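Local coordinates for putative tetR-family transcriptional regulator (Streptomyces coelicolor, PDB 3FIW), which probably binds DNA at cis-regulatory sites and regulates transcription, most likely as a repressor of the TetR family, at residues Thr29-Ala34 and Trp64-Lys69; Arg135-Leu140 and Arg148-Ala153. All coordinates share one frame; numbering follows the deposited sequence.

In the fold
Interaction 1 comes first along the chain and interaction 2 follows, with no overlap. Interaction 1 lies in the N-terminal TetR-family region, where helix 27-41 meets the loop between helices 60-63 and 69-79. Interaction 2 lies in the C-terminal TetR-repressor-like region and joins helices 130-142 and 147-170. Their centres are about 35 Å apart, on opposite sides of the chain's centre, and their nearest atoms are about 20 Å apart. They share no helix and do not touch. The modelled chain has helices and loops but no strands. Interaction 1 packs a helix against a loop, and interaction 2 packs helix against helix. One helps build the predicted DNA-binding head, the other the larger body that meets the second subunit.

Interaction 1: residues Thr29-Ala34 and Trp64-Lys69; sequences TVITEA and WYFRTK
The contact belongs to the N-terminal DNA-binding region of the TetR family. Val30 and Ile31 of helix 27-41 meet Tyr65 and Phe66, at the end of the predicted helix-turn-helix motif. No hydrogen bond crosses between the two segments; the contact is made by apolar side chains.

Val30 splits its two methyls between the two rings. CG1, anti to the backbone N (chi1 170°), reaches the rim of Phe66, with Val30 CG1 3.7 Å from Phe66 CE2. It lies at the ring edge, in the ring plane. The other branch makes a CH-pi contact over one face of Tyr65. Val30 CG2 sits 4.3 Å from the centroid of the Tyr65 ring and 13° off the ring normal.

Ile31 meets the far end of Phe66. Its CG1 lies 3.5 Å from Phe66 CZ, and the two side chains cross at about a right angle. Ile31 CD1 follows at 3.9 Å from Phe66 CZ, in the ring plane. The Phe66 ring thus points its outer edge at the helix, while Tyr65 CB rests over one of its faces, 3.7 Å above the plane. An alanine here would remove the ring and would probably leave Val30 CG1 and Ile31 CG1 without the ring edge they pack on, opening a gap beside the helix.

Phe66 also touches Leu72 and Ala75 of helix 69-79, and Val30 touches Leu51 and Leu55 of helix 48-55. This is part of the hydrophobic core typical of a TetR-type helix-turn-helix domain, with the first helix packed against the motif.

Interaction 2: residues Arg135-Leu140 and Arg148-Ala153; sequences RKMDFL and RHAQMA
Met137, a selenomethionine, has CG anti to its backbone nitrogen (chi1 -155°), and its chain then bends twice, at chi2 and chi3. The bends bring the selenium and the end methyl alongside Ala150 and Gln151. Met137 SE lies 3.8 Å from Ala150 CB, and Met137 CE lies 3.7 Å from Gln151 CG.

Gln151 is bent at chi2, and its side chain crosses that of Met137 at about a right angle. Its aliphatic part packs on the methyl. The amide end comes over the earlier part of the Met137 chain, with Gln151 NE2 3.7 Å from Met137 CG. This is van der Waals packing; the amide nitrogen has a weak hydrogen bond to Glu147 instead.

Leu140 lies one helical turn after Met137 and meets the same alanine. Leu140 CD1 and Leu140 CB are each 4.0 Å from Ala150 CB. That methyl therefore packs against both the selenium and the leucine. No hydrogen bond joins the segments.

The axes of segments 135-140 and 148-153 come within 9.8 Å, with 132° between their N-to-C directions. The helices are joined by a short connection, and Ala150 also touches Val145 in it. Helix 96-112 lies alongside, where Trp96 meets Leu140 and Phe100 meets Ala153. Beyond helix 147-170 come helix 189-204 and the second subunit, whose His207 stacks on His149.

Interaction 1: residues Thr29-Ala34 and Trp64-Lys69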
loop_
_atom_site.group_PDB
_atom_site.type_symbol
_atom_site.label_atom_id
_atom_site.label_comp_id
_atom_site.label_asym_id
_atom_site.label_seq_id
_atom_site.Cartn_x
_atom_site.Cartn_y
_atom_site.Cartn_z
ATOM N N THR A 29 -10.675 23.665 12.422
ATOM C CA THR A 29 -9.586 23.995 13.336
ATOM C C THR A 29 -9.017 22.823 14.080
ATOM O O THR A 29 -7.819 22.691 14.170
ATOM C CB THR A 29 -10.127 24.998 14.419
ATOM O OG1 THR A 29 -10.651 26.131 13.743
ATOM C CG2 THR A 29 -9.061 25.435 15.499
ATOM N N VAL A 30 -9.865 22.019 14.708
ATOM C CA VAL A 30 -9.363 20.857 15.433
ATOM C C VAL A 30 -8.670 19.893 14.470
ATOM O O VAL A 30 -7.588 19.386 14.770
ATOM C CB VAL A 30 -10.463 20.167 16.267
ATOM C CG1 VAL A 30 -9.985 18.839 16.812
ATOM C CG2 VAL A 30 -10.862 21.062 17.417
ATOM N N ILE A 31 -9.306 19.662 13.317
ATOM C CA ILE A 31 -8.850 18.702 12.346
ATOM C C ILE A 31 -7.534 19.174 11.740
ATOM O O ILE A 31 -6.650 18.383 11.481
ATOM C CB ILE A 31 -9.936 18.443 11.231
ATOM C CG1 ILE A 31 -11.164 17.732 11.807
ATOM C CG2 ILE A 31 -9.360 17.613 10.107
ATOM C CD1 ILE A 31 -12.472 17.891 10.990
ATOM N N THR A 32 -7.410 20.475 11.519
ATOM C CA THR A 32 -6.213 21.062 10.925
ATOM C C THR A 32 -5.074 20.953 11.901
ATOM O O THR A 32 -3.930 20.648 11.529
ATOM C CB THR A 32 -6.477 22.552 10.548
ATOM O OG1 THR A 32 -7.366 22.587 9.417
ATOM C CG2 THR A 32 -5.181 23.262 10.178
ATOM N N GLU A 33 -5.409 21.165 13.168
ATOM C CA GLU A 33 -4.467 21.001 14.254
ATOM C C GLU A 33 -4.042 19.528 14.463
ATOM O O GLU A 33 -2.911 19.250 14.889
ATOM C CB GLU A 33 -5.075 21.591 15.518
ATOM C CG GLU A 33 -4.036 22.078 16.514
ATOM C CD GLU A 33 -3.238 23.304 16.050
ATOM O OE1 GLU A 33 -3.796 24.237 15.411
ATOM O OE2 GLU A 33 -2.030 23.318 16.352
ATOM N N ALA A 34 -4.936 18.606 14.122
ATOM C CA ALA A 34 -4.671 17.180 14.267
ATOM C C ALA A 34 -3.673 16.714 13.203
ATOM O O ALA A 34 -2.708 15.960 13.488
ATOM C CB ALA A 34 -5.990 16.425 14.152
ATOM N N TRP A 64 -16.690 16.247 22.181
ATOM C CA TRP A 64 -17.839 16.837 21.515
ATOM C C TRP A 64 -17.669 16.965 20.011
ATOM O O TRP A 64 -18.673 17.063 19.261
ATOM C CB TRP A 64 -18.139 18.195 22.175
ATOM C CG TRP A 64 -18.381 17.972 23.668
ATOM C CD1 TRP A 64 -17.585 18.375 24.716
ATOM C CD2 TRP A 64 -19.447 17.213 24.244
ATOM N NE1 TRP A 64 -18.128 17.928 25.916
ATOM C CE2 TRP A 64 -19.275 17.226 25.643
ATOM C CE3 TRP A 64 -20.538 16.521 23.708
ATOM C CZ2 TRP A 64 -20.145 16.559 26.500
ATOM C CZ3 TRP A 64 -21.413 15.898 24.566
ATOM C CH2 TRP A 64 -21.212 15.907 25.934
ATOM N N TYR A 65 -16.403 16.977 19.592
ATOM C CA TYR A 65 -16.005 16.856 18.175
ATOM C C TYR A 65 -15.840 15.405 17.690
ATOM O O TYR A 65 -16.274 15.058 16.587
ATOM C CB TYR A 65 -14.681 17.594 17.925
ATOM C CG TYR A 65 -14.819 19.072 18.160
ATOM C CD1 TYR A 65 -15.468 19.887 17.227
ATOM C CD2 TYR A 65 -14.382 19.640 19.347
ATOM C CE1 TYR A 65 -15.625 21.242 17.466
ATOM C CE2 TYR A 65 -14.526 20.943 19.581
ATOM C CZ TYR A 65 -15.135 21.744 18.638
ATOM O OH TYR A 65 -15.293 23.053 18.923
ATOM N N PHE A 66 -15.183 14.578 18.499
ATOM C CA PHE A 66 -14.818 13.239 18.095
ATOM C C PHE A 66 -14.986 12.345 19.255
ATOM O O PHE A 66 -14.221 12.390 20.216
ATOM C CB PHE A 66 -13.365 13.210 17.584
ATOM C CG PHE A 66 -13.148 14.121 16.433
ATOM C CD1 PHE A 66 -13.892 13.954 15.246
ATOM C CD2 PHE A 66 -12.276 15.184 16.530
ATOM C CE1 PHE A 66 -13.735 14.832 14.178
ATOM C CE2 PHE A 66 -12.092 16.059 15.451
ATOM C CZ PHE A 66 -12.841 15.884 14.282
ATOM N N ARG A 67 -16.026 11.542 19.171
ATOM C CA ARG A 67 -16.467 10.718 20.282
ATOM C C ARG A 67 -15.376 9.706 20.580
ATOM O O ARG A 67 -15.187 9.323 21.748
ATOM C CB ARG A 67 -17.720 9.992 19.870
ATOM C CG ARG A 67 -18.741 9.742 20.913
ATOM C CD ARG A 67 -19.697 8.714 20.376
ATOM N NE ARG A 67 -21.097 9.028 20.657
ATOM C CZ ARG A 67 -21.861 9.857 19.923
ATOM N NH1 ARG A 67 -21.356 10.482 18.858
ATOM N NH2 ARG A 67 -23.136 10.076 20.255
ATOM N N THR A 68 -14.644 9.308 19.521
ATOM C CA THR A 68 -13.636 8.249 19.583
ATOM C C THR A 68 -12.442 8.645 18.775
ATOM O O THR A 68 -12.546 9.515 17.936
ATOM C CB THR A 68 -14.176 6.931 18.981
ATOM O OG1 THR A 68 -14.733 7.225 17.693
ATOM C CG2 THR A 68 -15.282 6.366 19.857
ATOM N N LYS A 69 -11.305 8.021 19.058
ATOM C CA LYS A 69 -10.090 8.145 18.255
ATOM C C LYS A 69 -10.338 7.684 16.825
ATOM O O LYS A 69 -9.869 8.316 15.887
ATOM C CB LYS A 69 -8.962 7.292 18.833
ATOM C CG LYS A 69 -7.552 7.636 18.288
ATOM C CD LYS A 69 -6.669 6.385 18.398
ATOM C CE LYS A 69 -5.184 6.682 18.662
ATOM N NZ LYS A 69 -4.421 7.112 17.458
#

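Interaction 2: residues Arg135-Leu140 and Arg148-Ala153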
loop_
_atom_site.group_PDB
_atom_site.type_symbol
_atom_site.label_atom_id
_atom_site.label_comp_id
_atom_site.label_asym_id
_atom_site.label_seq_id
_atom_site.Cartn_x
_atom_site.Cartn_y
_atom_site.Cartn_z
ATOM N N ARG A 135 -16.753 12.431 -13.358
ATOM C CA ARG A 135 -16.314 13.414 -14.363
ATOM C C ARG A 135 -14.958 12.999 -14.991
ATOM O O ARG A 135 -14.771 13.077 -16.218
ATOM C CB ARG A 135 -16.253 14.836 -13.777
ATOM C CG ARG A 135 -17.612 15.411 -13.338
ATOM C CD ARG A 135 -17.683 16.925 -13.484
ATOM N NE ARG A 135 -18.842 17.457 -12.761
ATOM C CZ ARG A 135 -19.954 17.950 -13.322
ATOM N NH1 ARG A 135 -20.097 18.031 -14.650
ATOM N NH2 ARG A 135 -20.931 18.392 -12.538
ATOM N N LYS A 136 -14.051 12.550 -14.127
ATOM C CA LYS A 136 -12.762 11.986 -14.527
ATOM C C LYS A 136 -12.969 10.772 -15.421
ATOM O O LYS A 136 -12.368 10.670 -16.481
ATOM C CB LYS A 136 -11.939 11.619 -13.293
ATOM C CG LYS A 136 -11.374 12.789 -12.567
ATOM C CD LYS A 136 -10.604 12.335 -11.323
ATOM C CE LYS A 136 -10.159 13.535 -10.509
ATOM N NZ LYS A 136 -9.459 13.053 -9.311
HETATM N N MSE A 137 -13.850 9.865 -15.008
HETATM C CA MSE A 137 -14.146 8.702 -15.824
HETATM C C MSE A 137 -14.755 9.064 -17.173
HETATM O O MSE A 137 -14.338 8.494 -18.178
HETATM C CB MSE A 137 -15.060 7.741 -15.095
HETATM C CG MSE A 137 -14.908 6.321 -15.600
HETATM SE SE MSE A 137 -13.149 5.631 -15.058
HETATM C CE MSE A 137 -13.233 5.645 -13.079
ATOM N N ASP A 138 -15.727 9.997 -17.192
ATOM C CA ASP A 138 -16.348 10.489 -18.432
ATOM C C ASP A 138 -15.334 11.062 -19.397
ATOM O O ASP A 138 -15.386 10.787 -20.599
ATOM C CB ASP A 138 -17.404 11.562 -18.138
ATOM C CG ASP A 138 -18.708 10.975 -17.596
ATOM O OD1 ASP A 138 -19.513 11.762 -17.007
ATOM O OD2 ASP A 138 -18.913 9.734 -17.767
ATOM N N PHE A 139 -14.410 11.860 -18.872
ATOM C CA PHE A 139 -13.302 12.378 -19.665
ATOM C C PHE A 139 -12.475 11.285 -20.350
ATOM O O PHE A 139 -12.108 11.439 -21.513
ATOM C CB PHE A 139 -12.399 13.241 -18.792
ATOM C CG PHE A 139 -11.104 13.585 -19.442
ATOM C CD1 PHE A 139 -11.049 14.571 -20.446
ATOM C CD2 PHE A 139 -9.952 12.888 -19.109
ATOM C CE1 PHE A 139 -9.828 14.895 -21.085
ATOM C CE2 PHE A 139 -8.728 13.196 -19.701
ATOM C CZ PHE A 139 -8.662 14.219 -20.704
ATOM N N LEU A 140 -12.166 10.207 -19.620
ATOM C CA LEU A 140 -11.355 9.105 -20.144
ATOM C C LEU A 140 -12.147 8.351 -21.216
ATOM O O LEU A 140 -11.614 7.965 -22.256
ATOM C CB LEU A 140 -10.905 8.152 -19.012
ATOM C CG LEU A 140 -9.734 8.583 -18.108
ATOM C CD1 LEU A 140 -9.541 7.608 -16.970
ATOM C CD2 LEU A 140 -8.427 8.715 -18.935
ATOM N N ARG A 148 -14.230 -0.038 -19.128
ATOM C CA ARG A 148 -13.812 -1.094 -18.254
ATOM C C ARG A 148 -12.331 -0.940 -18.009
ATOM O O ARG A 148 -11.923 -0.976 -16.879
ATOM C CB ARG A 148 -14.127 -2.467 -18.874
ATOM C CG ARG A 148 -13.595 -3.696 -18.093
ATOM C CD ARG A 148 -14.357 -3.972 -16.764
ATOM N NE ARG A 148 -14.097 -5.301 -16.158
ATOM C CZ ARG A 148 -12.964 -6.027 -16.261
ATOM N NH1 ARG A 148 -11.895 -5.596 -16.955
ATOM N NH2 ARG A 148 -12.888 -7.212 -15.648
ATOM N N HIS A 149 -11.545 -0.700 -19.058
ATOM C CA HIS A 149 -10.113 -0.470 -18.898
ATOM C C HIS A 149 -9.744 0.802 -18.114
ATOM O O HIS A 149 -8.800 0.787 -17.344
ATOM C CB HIS A 149 -9.403 -0.503 -20.235
ATOM C CG HIS A 149 -9.575 -1.789 -20.958
ATOM N ND1 HIS A 149 -9.062 -2.974 -20.488
ATOM C CD2 HIS A 149 -10.231 -2.086 -22.106
ATOM C CE1 HIS A 149 -9.378 -3.948 -21.324
ATOM N NE2 HIS A 149 -10.094 -3.436 -22.311
ATOM N N ALA A 150 -10.505 1.881 -18.315
ATOM C CA ALA A 150 -10.338 3.162 -17.599
ATOM C C ALA A 150 -10.526 2.930 -16.125
ATOM O O ALA A 150 -9.628 3.255 -15.342
ATOM C CB ALA A 150 -11.319 4.243 -18.123
ATOM N N GLN A 151 -11.640 2.302 -15.752
ATOM C CA GLN A 151 -11.924 1.934 -14.356
ATOM C C GLN A 151 -10.813 1.107 -13.679
ATOM O O GLN A 151 -10.321 1.458 -12.562
ATOM C CB GLN A 151 -13.300 1.253 -14.267
ATOM C CG GLN A 151 -14.381 2.171 -13.592
ATOM C CD GLN A 151 -15.717 2.269 -14.362
ATOM O OE1 GLN A 151 -16.046 1.410 -15.201
ATOM N NE2 GLN A 151 -16.496 3.330 -14.071
HETATM N N MSE A 152 -10.399 0.032 -14.362
HETATM C CA MSE A 152 -9.303 -0.842 -13.866
HETATM C C MSE A 152 -7.988 -0.112 -13.692
HETATM O O MSE A 152 -7.373 -0.230 -12.624
HETATM C CB MSE A 152 -9.151 -2.067 -14.745
HETATM C CG MSE A 152 -10.472 -2.862 -14.836
HETATM SE SE MSE A 152 -10.991 -3.603 -13.092
HETATM C CE MSE A 152 -12.226 -2.276 -12.446
ATOM N N ALA A 153 -7.600 0.673 -14.709
ATOM C CA ALA A 153 -6.417 1.542 -14.676
ATOM C C ALA A 153 -6.435 2.494 -13.522
ATOM O O ALA A 153 -5.426 2.596 -12.743
ATOM C CB ALA A 153 -6.276 2.327 -15.990
#